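Local coordinates for HTH-type transcriptional regulator TreR (Bacillus subtilis, PDB 2OGG), which represses the trehalose (trePA) operon as a DNA-binding transcription factor and binds trehalose-6-phosphate, the fragment here being its effector-binding domain, at residues I37-R42 with K55-R60; G48-L53 with L106-G111; D113-V118 with R136-K141; V117-V122 with F130-S135. All coordinates share one frame; numbering follows the deposited sequence.

Contact 1. Residues I37-R42 with K55-R60; sequences IWEVIR and KDYFFR. With SO4 (sulfate ion), chain C.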
# COMPACT_ATOMS: atom_id res chain seq x y z
N ILE A 37 -13.04 27.77 -0.86
CA ILE A 37 -12.31 26.70 -1.53
C ILE A 37 -11.34 27.32 -2.52
O ILE A 37 -11.70 28.23 -3.25
CB ILE A 37 -13.29 25.79 -2.33
CG1 ILE A 37 -14.25 25.07 -1.37
CG2 ILE A 37 -12.53 24.77 -3.16
CD1 ILE A 37 -13.53 24.22 -0.36
N TRP A 38 -10.10 26.85 -2.53
CA TRP A 38 -9.13 27.31 -3.50
C TRP A 38 -9.36 26.43 -4.72
O TRP A 38 -9.68 25.26 -4.55
CB TRP A 38 -7.73 27.01 -2.98
CG TRP A 38 -7.28 27.89 -1.88
CD1 TRP A 38 -6.96 27.52 -0.61
CD2 TRP A 38 -6.90 29.27 -2.00
NE1 TRP A 38 -6.41 28.59 0.09
CE2 TRP A 38 -6.31 29.65 -0.77
CE3 TRP A 38 -6.84 30.16 -3.07
CZ2 TRP A 38 -5.76 30.91 -0.57
CZ3 TRP A 38 -6.27 31.42 -2.87
CH2 TRP A 38 -5.76 31.78 -1.63
N GLU A 39 -9.41 27.03 -5.91
CA GLU A 39 -9.42 26.25 -7.14
C GLU A 39 -8.19 26.57 -7.98
O GLU A 39 -7.88 27.74 -8.20
CB GLU A 39 -10.67 26.56 -7.96
CG GLU A 39 -10.48 26.34 -9.46
CD GLU A 39 -11.78 26.46 -10.27
OE1 GLU A 39 -12.35 27.57 -10.33
OE2 GLU A 39 -12.26 25.42 -10.80
N VAL A 40 -7.45 25.56 -8.39
CA VAL A 40 -6.31 25.80 -9.29
C VAL A 40 -6.43 24.89 -10.51
O VAL A 40 -6.66 23.67 -10.38
CB VAL A 40 -4.98 25.47 -8.61
CG1 VAL A 40 -3.80 25.90 -9.50
CG2 VAL A 40 -4.91 26.13 -7.22
N ILE A 41 -6.45 25.49 -11.69
CA ILE A 41 -6.49 24.71 -12.90
C ILE A 41 -5.24 24.96 -13.74
O ILE A 41 -4.96 26.09 -14.15
CB ILE A 41 -7.79 24.97 -13.67
CG1 ILE A 41 -8.99 24.41 -12.90
CG2 ILE A 41 -7.73 24.37 -15.07
CD1 ILE A 41 -10.30 24.82 -13.52
N ARG A 42 -4.51 23.89 -14.00
CA ARG A 42 -3.22 24.00 -14.70
C ARG A 42 -3.15 23.04 -15.85
O ARG A 42 -3.65 21.92 -15.75
CB ARG A 42 -2.09 23.64 -13.75
CG ARG A 42 -1.92 24.63 -12.65
CD ARG A 42 -0.92 24.17 -11.60
NE ARG A 42 -1.40 23.07 -10.78
CZ ARG A 42 -0.58 22.32 -10.03
NH1 ARG A 42 0.74 22.49 -10.13
NH2 ARG A 42 -1.06 21.29 -9.36
N LYS A 55 -6.62 19.72 -12.19
CA LYS A 55 -7.53 20.57 -11.39
C LYS A 55 -7.43 20.24 -9.90
O LYS A 55 -7.53 19.08 -9.51
CB LYS A 55 -8.96 20.40 -11.91
CG LYS A 55 -9.07 20.77 -13.39
CD LYS A 55 -10.31 20.22 -14.08
CE LYS A 55 -11.56 20.97 -13.62
NZ LYS A 55 -12.72 20.75 -14.50
N ASP A 56 -6.96 21.19 -9.10
CA ASP A 56 -6.95 20.97 -7.66
C ASP A 56 -8.00 21.85 -6.98
O ASP A 56 -8.01 23.05 -7.24
CB ASP A 56 -5.57 21.27 -7.06
CG ASP A 56 -4.59 20.10 -7.21
OD1 ASP A 56 -4.64 19.20 -6.33
OD2 ASP A 56 -3.73 20.08 -8.16
N TYR A 57 -8.55 21.33 -5.89
CA TYR A 57 -9.53 22.02 -5.06
C TYR A 57 -9.31 21.62 -3.59
O TYR A 57 -9.40 20.44 -3.26
CB TYR A 57 -10.94 21.57 -5.46
CG TYR A 57 -11.30 21.93 -6.87
CD1 TYR A 57 -11.89 23.16 -7.16
CD2 TYR A 57 -11.13 21.03 -7.91
CE1 TYR A 57 -12.23 23.49 -8.45
CE2 TYR A 57 -11.32 21.40 -9.19
CZ TYR A 57 -11.95 22.60 -9.46
OH TYR A 57 -12.23 22.95 -10.76
N PHE A 58 -9.08 22.59 -2.70
CA PHE A 58 -8.93 22.29 -1.29
C PHE A 58 -9.36 23.46 -0.42
O PHE A 58 -9.58 24.57 -0.93
CB PHE A 58 -7.50 21.86 -0.98
CG PHE A 58 -6.47 22.81 -1.51
CD1 PHE A 58 -6.05 22.72 -2.81
CD2 PHE A 58 -6.06 23.88 -0.75
CE1 PHE A 58 -5.14 23.62 -3.31
CE2 PHE A 58 -5.13 24.77 -1.24
CZ PHE A 58 -4.64 24.63 -2.51
N PHE A 59 -9.67 23.17 0.85
CA PHE A 59 -10.28 24.18 1.72
C PHE A 59 -9.24 25.19 2.18
O PHE A 59 -8.29 24.85 2.93
CB PHE A 59 -10.93 23.56 2.96
CG PHE A 59 -12.11 22.70 2.68
CD1 PHE A 59 -13.37 23.09 3.10
CD2 PHE A 59 -11.94 21.39 2.23
CE1 PHE A 59 -14.46 22.23 2.99
CE2 PHE A 59 -13.04 20.57 1.98
CZ PHE A 59 -14.29 20.96 2.44
N ARG A 60 -9.64 26.45 2.09
CA ARG A 60 -8.80 27.50 2.59
C ARG A 60 -8.65 27.39 4.10
O ARG A 60 -7.64 27.79 4.66
CB ARG A 60 -9.38 28.84 2.22
CG ARG A 60 -8.81 29.98 3.04
CD ARG A 60 -9.83 31.07 3.11
NE ARG A 60 -9.48 32.01 4.15
CZ ARG A 60 -9.57 31.77 5.45
NH1 ARG A 60 -10.19 30.67 5.89
NH2 ARG A 60 -9.19 32.70 6.31
S SO4 C . 1.75 19.25 -7.96
O1 SO4 C . 0.53 18.65 -7.43
O2 SO4 C . 2.86 19.05 -7.05
O3 SO4 C . 2.17 18.62 -9.20
O4 SO4 C . 1.47 20.66 -8.12
O HOH W 1 -3.79 22.12 -10.40

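Contact 2. Residues G48-L53 with L106-G111; sequences GEHVIL and LLDLRG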
# COMPACT_ATOMS: atom_id res chain seq x y z
N GLY A 48 6.62 19.28 -27.11
CA GLY A 48 6.19 20.67 -26.95
C GLY A 48 4.68 20.82 -26.89
O GLY A 48 4.12 21.73 -27.50
N GLU A 49 4.03 19.97 -26.12
CA GLU A 49 2.57 19.90 -26.17
C GLU A 49 1.95 19.99 -24.81
O GLU A 49 2.47 19.44 -23.85
CB GLU A 49 2.13 18.60 -26.83
CG GLU A 49 2.60 18.44 -28.26
CD GLU A 49 1.95 17.26 -28.94
OE1 GLU A 49 2.12 16.13 -28.44
OE2 GLU A 49 1.24 17.46 -29.94
N HIS A 50 0.77 20.60 -24.76
CA HIS A 50 -0.06 20.62 -23.55
C HIS A 50 -0.90 19.35 -23.53
O HIS A 50 -1.77 19.14 -24.38
CB HIS A 50 -0.99 21.83 -23.56
CG HIS A 50 -0.26 23.14 -23.49
ND1 HIS A 50 0.15 23.70 -22.29
CD2 HIS A 50 0.18 23.97 -24.46
CE1 HIS A 50 0.79 24.82 -22.54
NE2 HIS A 50 0.81 25.02 -23.85
N VAL A 51 -0.64 18.51 -22.54
CA VAL A 51 -1.19 17.17 -22.59
C VAL A 51 -1.91 16.68 -21.34
O VAL A 51 -2.59 15.66 -21.40
CB VAL A 51 -0.16 16.17 -23.06
CG1 VAL A 51 0.35 16.58 -24.42
CG2 VAL A 51 0.98 16.12 -22.08
N ILE A 52 -1.67 17.33 -20.20
CA ILE A 52 -2.37 17.00 -18.97
C ILE A 52 -3.09 18.23 -18.44
O ILE A 52 -2.54 19.34 -18.44
CB ILE A 52 -1.40 16.47 -17.89
CG1 ILE A 52 -0.76 15.17 -18.36
CG2 ILE A 52 -2.16 16.18 -16.58
CD1 ILE A 52 0.72 15.06 -18.04
N LEU A 53 -4.29 18.04 -17.93
CA LEU A 53 -4.98 19.15 -17.28
C LEU A 53 -5.20 18.80 -15.83
O LEU A 53 -5.71 17.73 -15.53
CB LEU A 53 -6.29 19.47 -17.97
CG LEU A 53 -6.90 20.72 -17.35
CD1 LEU A 53 -6.21 21.96 -17.90
CD2 LEU A 53 -8.43 20.78 -17.48
N LEU A 106 -7.79 23.99 -23.80
CA LEU A 106 -6.54 24.12 -23.09
C LEU A 106 -5.45 23.12 -23.48
O LEU A 106 -4.28 23.36 -23.21
CB LEU A 106 -6.79 24.10 -21.56
CG LEU A 106 -7.87 25.05 -21.03
CD1 LEU A 106 -7.96 25.02 -19.52
CD2 LEU A 106 -7.66 26.49 -21.50
N LEU A 107 -5.82 21.98 -24.06
CA LEU A 107 -4.78 21.00 -24.42
C LEU A 107 -4.70 20.76 -25.92
O LEU A 107 -5.65 21.01 -26.66
CB LEU A 107 -4.98 19.66 -23.69
CG LEU A 107 -5.26 19.67 -22.19
CD1 LEU A 107 -5.73 18.30 -21.75
CD2 LEU A 107 -4.01 20.09 -21.39
N ASP A 108 -3.53 20.33 -26.39
CA ASP A 108 -3.37 19.94 -27.78
C ASP A 108 -3.88 18.51 -27.94
O ASP A 108 -3.14 17.55 -27.72
CB ASP A 108 -1.90 20.05 -28.19
CG ASP A 108 -1.25 21.37 -27.73
OD1 ASP A 108 -1.86 22.44 -27.94
OD2 ASP A 108 -0.11 21.34 -27.24
N LEU A 109 -5.14 18.35 -28.31
CA LEU A 109 -5.74 17.02 -28.35
C LEU A 109 -5.69 16.28 -29.68
O LEU A 109 -6.14 15.14 -29.77
CB LEU A 109 -7.15 17.02 -27.76
CG LEU A 109 -7.15 17.28 -26.25
CD1 LEU A 109 -8.54 17.53 -25.73
CD2 LEU A 109 -6.49 16.13 -25.45
N ARG A 110 -4.99 16.85 -30.66
CA ARG A 110 -4.83 16.20 -31.97
C ARG A 110 -6.14 15.56 -32.44
O ARG A 110 -7.20 16.20 -32.43
CB ARG A 110 -3.78 15.08 -31.88
CG ARG A 110 -2.37 15.51 -31.51
CD ARG A 110 -1.48 14.26 -31.48
NE ARG A 110 -0.07 14.54 -31.18
CZ ARG A 110 0.92 14.40 -32.05
NH1 ARG A 110 0.67 14.04 -33.30
NH2 ARG A 110 2.17 14.64 -31.67
N GLY A 111 -6.05 14.30 -32.86
CA GLY A 111 -7.22 13.49 -33.17
C GLY A 111 -7.53 12.55 -32.02
O GLY A 111 -7.55 11.34 -32.19

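Contact 3. Residues D113-V118 with R136-K141; sequences DHMVVV and RHRLDK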
# COMPACT_ATOMS: atom_id res chain seq x y z
N ASP A 113 -10.10 11.56 -28.77
CA ASP A 113 -11.50 11.68 -28.37
C ASP A 113 -11.71 11.44 -26.87
O ASP A 113 -12.78 11.76 -26.36
CB ASP A 113 -12.37 10.71 -29.16
CG ASP A 113 -12.58 11.14 -30.60
OD1 ASP A 113 -12.86 12.34 -30.83
OD2 ASP A 113 -12.58 10.26 -31.49
N HIS A 114 -10.79 10.70 -26.24
CA HIS A 114 -10.89 10.37 -24.81
C HIS A 114 -9.68 10.77 -23.99
O HIS A 114 -8.62 11.10 -24.54
CB HIS A 114 -11.19 8.88 -24.58
CG HIS A 114 -12.49 8.43 -25.16
ND1 HIS A 114 -12.64 8.13 -26.50
CD2 HIS A 114 -13.69 8.21 -24.59
CE1 HIS A 114 -13.89 7.79 -26.74
NE2 HIS A 114 -14.55 7.82 -25.59
N MSE A 115 -9.84 10.67 -22.66
CA MSE A 115 -8.83 11.05 -21.70
C MSE A 115 -8.75 9.96 -20.64
O MSE A 115 -9.73 9.27 -20.38
CB MSE A 115 -9.26 12.32 -20.97
CG MSE A 115 -9.63 13.47 -21.86
SE MSE A 115 -8.18 14.72 -22.24
CE MSE A 115 -7.32 13.73 -23.66
N VAL A 116 -7.59 9.83 -20.01
CA VAL A 116 -7.49 9.06 -18.79
C VAL A 116 -7.62 10.06 -17.63
O VAL A 116 -7.03 11.15 -17.70
CB VAL A 116 -6.17 8.25 -18.74
CG1 VAL A 116 -6.03 7.51 -17.37
CG2 VAL A 116 -6.14 7.25 -19.84
N VAL A 117 -8.61 9.84 -16.77
CA VAL A 117 -8.89 10.76 -15.67
C VAL A 117 -8.59 10.16 -14.31
O VAL A 117 -9.24 9.19 -13.89
CB VAL A 117 -10.33 11.27 -15.65
CG1 VAL A 117 -10.52 12.24 -14.48
CG2 VAL A 117 -10.69 11.96 -16.96
N VAL A 118 -7.57 10.68 -13.65
CA VAL A 118 -7.22 10.26 -12.30
C VAL A 118 -7.81 11.21 -11.26
O VAL A 118 -7.57 12.43 -11.29
CB VAL A 118 -5.70 10.20 -12.11
CG1 VAL A 118 -5.39 9.68 -10.71
CG2 VAL A 118 -5.06 9.30 -13.19
N ARG A 136 -6.35 15.07 -15.77
CA ARG A 136 -6.84 14.56 -17.05
C ARG A 136 -5.70 14.41 -18.06
O ARG A 136 -5.07 15.42 -18.44
CB ARG A 136 -7.93 15.49 -17.58
CG ARG A 136 -8.95 15.84 -16.52
CD ARG A 136 -10.07 16.74 -17.05
NE ARG A 136 -10.86 16.10 -18.10
CZ ARG A 136 -11.96 15.38 -17.89
NH1 ARG A 136 -12.38 15.16 -16.65
NH2 ARG A 136 -12.64 14.86 -18.92
N HIS A 137 -5.43 13.17 -18.48
CA HIS A 137 -4.37 12.90 -19.44
C HIS A 137 -4.88 12.53 -20.80
O HIS A 137 -5.73 11.66 -20.93
CB HIS A 137 -3.53 11.73 -18.96
CG HIS A 137 -2.92 11.93 -17.61
ND1 HIS A 137 -3.66 11.86 -16.45
CD2 HIS A 137 -1.64 12.14 -17.23
CE1 HIS A 137 -2.86 12.05 -15.41
NE2 HIS A 137 -1.63 12.19 -15.86
N ARG A 138 -4.21 13.04 -21.83
CA ARG A 138 -4.30 12.47 -23.15
C ARG A 138 -3.80 11.01 -23.13
O ARG A 138 -2.82 10.69 -22.46
CB ARG A 138 -3.43 13.29 -24.08
CG ARG A 138 -3.90 13.29 -25.53
CD ARG A 138 -3.10 14.31 -26.29
NE ARG A 138 -1.75 13.85 -26.61
CZ ARG A 138 -0.91 14.49 -27.42
NH1 ARG A 138 -1.28 15.64 -28.00
NH2 ARG A 138 0.31 14.02 -27.62
N LEU A 139 -4.45 10.15 -23.90
CA LEU A 139 -4.24 8.71 -23.74
C LEU A 139 -2.79 8.27 -23.82
O LEU A 139 -2.36 7.40 -23.07
CB LEU A 139 -5.08 7.92 -24.75
CG LEU A 139 -6.54 7.83 -24.34
CD1 LEU A 139 -7.14 9.20 -24.40
CD2 LEU A 139 -7.29 6.88 -25.25
N ASP A 140 -2.06 8.77 -24.81
CA ASP A 140 -0.66 8.38 -24.98
C ASP A 140 0.27 8.88 -23.86
O ASP A 140 1.45 8.59 -23.88
CB ASP A 140 -0.13 8.84 -26.34
CG ASP A 140 -0.06 10.36 -26.46
OD1 ASP A 140 -1.02 11.05 -26.03
OD2 ASP A 140 0.96 10.87 -26.96
N LYS A 141 -0.23 9.73 -22.98
CA LYS A 141 0.63 10.38 -21.97
C LYS A 141 0.24 9.95 -20.57
O LYS A 141 0.21 10.76 -19.64
CB LYS A 141 0.54 11.91 -22.09
CG LYS A 141 1.15 12.47 -23.37
CD LYS A 141 2.63 12.12 -23.46
CE LYS A 141 3.18 12.46 -24.83
NZ LYS A 141 4.66 12.53 -24.78

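Contact 4. Residues V117-V122 with F130-S135; sequences VVRNYV and FQYTES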
# COMPACT_ATOMS: atom_id res chain seq x y z
N VAL A 117 -8.61 9.84 -16.77
CA VAL A 117 -8.89 10.76 -15.67
C VAL A 117 -8.59 10.16 -14.31
O VAL A 117 -9.24 9.19 -13.89
CB VAL A 117 -10.33 11.27 -15.65
CG1 VAL A 117 -10.52 12.24 -14.48
CG2 VAL A 117 -10.69 11.96 -16.96
N VAL A 118 -7.57 10.68 -13.65
CA VAL A 118 -7.22 10.26 -12.30
C VAL A 118 -7.81 11.21 -11.26
O VAL A 118 -7.57 12.43 -11.29
CB VAL A 118 -5.70 10.20 -12.11
CG1 VAL A 118 -5.39 9.68 -10.71
CG2 VAL A 118 -5.06 9.30 -13.19
N ARG A 119 -8.66 10.66 -10.41
CA ARG A 119 -9.26 11.42 -9.32
C ARG A 119 -8.73 10.94 -8.00
O ARG A 119 -8.84 9.77 -7.67
CB ARG A 119 -10.76 11.30 -9.33
CG ARG A 119 -11.41 12.15 -10.39
CD ARG A 119 -12.91 11.97 -10.34
NE ARG A 119 -13.59 12.76 -11.35
CZ ARG A 119 -13.96 12.30 -12.54
NH1 ARG A 119 -13.56 11.11 -12.97
NH2 ARG A 119 -14.55 13.12 -13.37
N ASN A 120 -8.45 11.90 -7.13
CA ASN A 120 -7.77 11.60 -5.89
C ASN A 120 -8.39 12.43 -4.76
O ASN A 120 -8.62 13.63 -4.92
CB ASN A 120 -6.31 11.95 -6.09
CG ASN A 120 -5.46 11.47 -4.99
OD1 ASN A 120 -5.72 10.45 -4.38
ND2 ASN A 120 -4.32 12.11 -4.83
N TYR A 121 -8.81 11.76 -3.71
CA TYR A 121 -9.45 12.39 -2.57
C TYR A 121 -8.57 12.22 -1.34
O TYR A 121 -8.31 11.10 -0.91
CB TYR A 121 -10.79 11.71 -2.33
CG TYR A 121 -11.68 11.75 -3.54
CD1 TYR A 121 -12.71 12.69 -3.65
CD2 TYR A 121 -11.52 10.82 -4.58
CE1 TYR A 121 -13.51 12.75 -4.78
CE2 TYR A 121 -12.38 10.82 -5.67
CZ TYR A 121 -13.32 11.83 -5.80
OH TYR A 121 -14.18 11.85 -6.88
N VAL A 122 -8.12 13.33 -0.76
CA VAL A 122 -7.17 13.28 0.35
C VAL A 122 -7.88 13.64 1.66
O VAL A 122 -8.76 14.49 1.66
CB VAL A 122 -6.03 14.25 0.09
CG1 VAL A 122 -4.85 14.00 1.01
CG2 VAL A 122 -5.61 14.14 -1.34
N PHE A 130 -10.42 16.67 2.69
CA PHE A 130 -9.82 17.99 2.71
C PHE A 130 -9.42 18.50 1.33
O PHE A 130 -9.35 19.70 1.12
CB PHE A 130 -8.61 17.94 3.63
CG PHE A 130 -7.47 18.77 3.17
CD1 PHE A 130 -7.47 20.15 3.36
CD2 PHE A 130 -6.38 18.18 2.57
CE1 PHE A 130 -6.44 20.95 2.89
CE2 PHE A 130 -5.31 18.96 2.14
CZ PHE A 130 -5.35 20.36 2.29
N GLN A 131 -9.10 17.59 0.41
CA GLN A 131 -8.66 17.97 -0.95
C GLN A 131 -9.21 17.08 -2.06
O GLN A 131 -9.39 15.88 -1.88
CB GLN A 131 -7.15 17.93 -1.01
CG GLN A 131 -6.59 18.09 -2.42
CD GLN A 131 -5.10 18.12 -2.40
OE1 GLN A 131 -4.50 17.93 -1.34
NE2 GLN A 131 -4.50 18.56 -3.51
N TYR A 132 -9.43 17.66 -3.23
CA TYR A 132 -9.85 16.86 -4.37
C TYR A 132 -9.07 17.25 -5.62
O TYR A 132 -8.99 18.43 -5.95
CB TYR A 132 -11.34 16.97 -4.58
CG TYR A 132 -11.79 16.59 -5.99
CD1 TYR A 132 -12.03 15.26 -6.34
CD2 TYR A 132 -12.06 17.55 -6.93
CE1 TYR A 132 -12.36 14.91 -7.65
CE2 TYR A 132 -12.45 17.21 -8.24
CZ TYR A 132 -12.58 15.90 -8.60
OH TYR A 132 -13.02 15.59 -9.89
N THR A 133 -8.49 16.26 -6.29
CA THR A 133 -7.69 16.49 -7.49
C THR A 133 -8.24 15.68 -8.65
O THR A 133 -8.78 14.59 -8.46
CB THR A 133 -6.24 16.12 -7.23
OG1 THR A 133 -5.80 16.82 -6.06
CG2 THR A 133 -5.34 16.53 -8.39
N GLU A 134 -8.27 16.30 -9.81
CA GLU A 134 -8.76 15.67 -11.03
C GLU A 134 -7.73 15.92 -12.12
O GLU A 134 -7.41 17.07 -12.42
CB GLU A 134 -10.10 16.27 -11.47
CG GLU A 134 -10.56 15.67 -12.78
CD GLU A 134 -11.81 16.32 -13.35
OE1 GLU A 134 -12.74 16.64 -12.57
OE2 GLU A 134 -11.93 16.35 -14.59
N SER A 135 -7.04 14.85 -12.51
CA SER A 135 -5.89 14.97 -13.40
C SER A 135 -6.22 14.29 -14.71
O SER A 135 -6.54 13.10 -14.72
CB SER A 135 -4.69 14.29 -12.77
OG SER A 135 -3.49 14.70 -13.39

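Contact 1. Residues I37-R42 with K55-R60
Glu39 and Tyr57 stand side by side on one face of an antiparallel strand pair, 37-42 with 55-59, and the glutamate is worth following outward. Its CG is anti to the backbone N (chi1 153°), and the extended chain then runs along the edge of the phenol: Glu39 CB, CG and CD each lie 3.5 Å from Tyr57 CE1. At the tip, OE2 accepts the hydroxyl Tyr57 OH at 2.5 Å, a length so short that it should be read with doubt. Farther along this face Ile37 CD1 sits over the Phe59 ring, 3.8 Å from its centroid, a CH-pi contact that Leu29 of helix 23-29 helps to enclose.

The other face carries Trp38 against Phe58. Phe58 CG takes the position between backbone N and carbonyl carbon (chi1 51°), and Trp38 CB rests over its ring, 4.0 Å from the centroid. Indole NE1 bonds to Val63 O. Beyond Val40, Arg42 NH2 makes a salt bridge to Asp56 OD2 at 3.2 Å, on the anti side and tilted out of the carboxylate plane, while Asp56 OD1 is taken by Thr133 and Gln131. Arg42 NH1 and NH2 also share one sulfate oxygen, O4, at 2.8 and 2.9 Å.

That sulfate is further bound by Ser74 OG and the backbone N atoms of Ile75 and Tyr76, at the start of helix 75-83. A beta hairpin of the UTRA domain thus lends two arginines, Arg42 and Arg44, to an anion site; the sulfate probably comes from the crystallisation liquor, but its setting is consistent with a pocket for the phosphate of trehalose-6-phosphate.

Contact 2. Residues G48-L53 with L106-G111
Leaving helix 101-106, the backbone from Leu106 to Arg110 runs at 121° to 48-53, end to end, and His50 CA and Leu107 CA come within 4.8 Å. One residue, Asp108, serves both polar atoms of the His50 backbone: its N donates to His50 O at 2.9 Å, and its OD2 accepts from His50 N at 2.7 Å. Asp108 CG lies beside its own backbone N (chi1 -47°), which lets carboxylate and amide reach the same strand residue. The incoming N-H meets OD2 from above, 46° out of the carboxylate plane.

Leu107 follows the strand closely. Its CB lies 3.3 Å from His50 O, and its two methyls part over the next residues, CD2 reaching Ile52 O at 3.4 Å and CD1 meeting the CB of Leu53. Leu53 in turn crosses Leu106 obliquely, their CD1 atoms 3.9 Å apart, and so packs against the last residue of the helix.

On the outer side, Glu49 OE2 pairs with Arg110 NH2 at 3.4 Å in a long salt bridge; carboxylate and guanidinium stand almost at right angles, a poor setting for a two-pronged grip. The other oxygen, Glu49 OE1, is held by Arg138. The ring of His50 has its partner on the neighbouring strand, where ND1 bonds to Ser43 OG.

Far from the sulfate site of the UTRA fold, this contact fastens the link from helix 101-106 to strand 114-124 onto the start of strand 49-59, just after the turn of the first beta hairpin, by the two-bond pairing of Asp108 with His50 and by leucine packing.

Contact 3. Residues D113-V118 with R136-K141
The guanidinium of Arg136 has Val117 over one face, CG2 lying 3.6 Å from NH1, while the His137 ring turns an edge toward Val116 O and takes Phe142 in an edge-to-face pair. Both belong to the antiparallel hairpin of strands 114-124 and 129-138 in the UTRA domain, here strongly twisted, with the short axes 144° apart. Val116 and His137 form its hydrogen-bonded pair: His137 N donates to Val116 O at 2.7 Å and Val116 N to His137 O at 2.8 Å.

Arg136 runs alongside Val117 and bends at chi3 (63°), bringing the planar end over the valine methyl. Around it gather the carboxylates of Asp103, Glu97 and Glu134, which probably balance its buried charge. On the other face Val118 CG2 touches His137 CE1 at 4.2 Å.

Met115, a selenomethionine, curls so that its CE reaches Arg138 CA at 3.3 Å. His114 and Leu139 pack against Leu139 and His114 of the second subunit, which places this end of the hairpin at an interface.

Arg138 NH1 bonds to Asp108 O, and the same guanidinium grips Asp140 side-on: NE donates to the syn lone pair of OD1 at 3.0 Å, and NH2 to that of OD2 at 3.3 Å.

Contact 4. Residues V117-V122 with F130-S135
Tyr132 OH is held from two directions: Arg119 NE donates to it at 3.2 Å from the facing strand, and the hydroxyl itself donates to Glu134 OE1 at 2.9 Å. Guanidinium and phenol lie nearly coplanar, 24° apart, with Arg119 extended alongside the tyrosine. Arg119 NH2 comes to 4.0 Å from Glu134 OE1, but the oxygen is well out of the guanidinium plane, so the two charges attract without a bond. Each has a firmer partner, Glu97 for Arg119 NH1 and Arg136 for Glu134. Val117 CG1 packs on Glu134 CG at 3.8 Å.

Next along the same face Tyr121 meets Tyr132 obliquely, CE1 of Tyr121 lying 3.3 Å from CD1 of Tyr132 and the planes 44° apart. Tyr132 has its CG anti to the backbone N (chi1 160°), which brings its ring beside Tyr121. Gln28 of helix 23-29 bonds to Tyr121 OH, and the helix covers Tyr132.

The opposite face carries Thr133 and Gln131, both partnered by Asp56, and Ser135, whose OG bonds to Asp54. Gln131 runs alongside Val122, and Val122 packs on Arg150 of the second subunit. A classic beta bulge closes this end: Val122 O accepts Phe130 N at 2.9 Å and, weakly, Gln131 N at 3.4 Å.

With a hydroxyl and an arginine on its two oxygens, buried Glu134 probably stays ionised, and the run of polar links from Glu97 through Arg119 and the neutral Tyr132 hydroxyl to Glu134 and Arg136 probably limits how these long side chains can move.

Overall arrangement
From the N terminus, contact 1 closes the first hairpin, strands 37-46 and 49-59. Contact 2 begins inside that loop, at 48-53, and ends at 106-111, so it crosses contact 1 and brings the chain back to the first hairpin after three helices and strand 87-98. The second hairpin, 114-124 with 129-138, follows: contact 4 nests within contact 3, near the turn and at the open ends respectively, sharing Val117 and Val118. Strands 49-59 and 129-138 lie side by side in the antiparallel sheet and join the two hairpins. Lys55 N to Glu134 O links contacts 1 and 4; Leu53 O with Arg136 N links contacts 2 and 3.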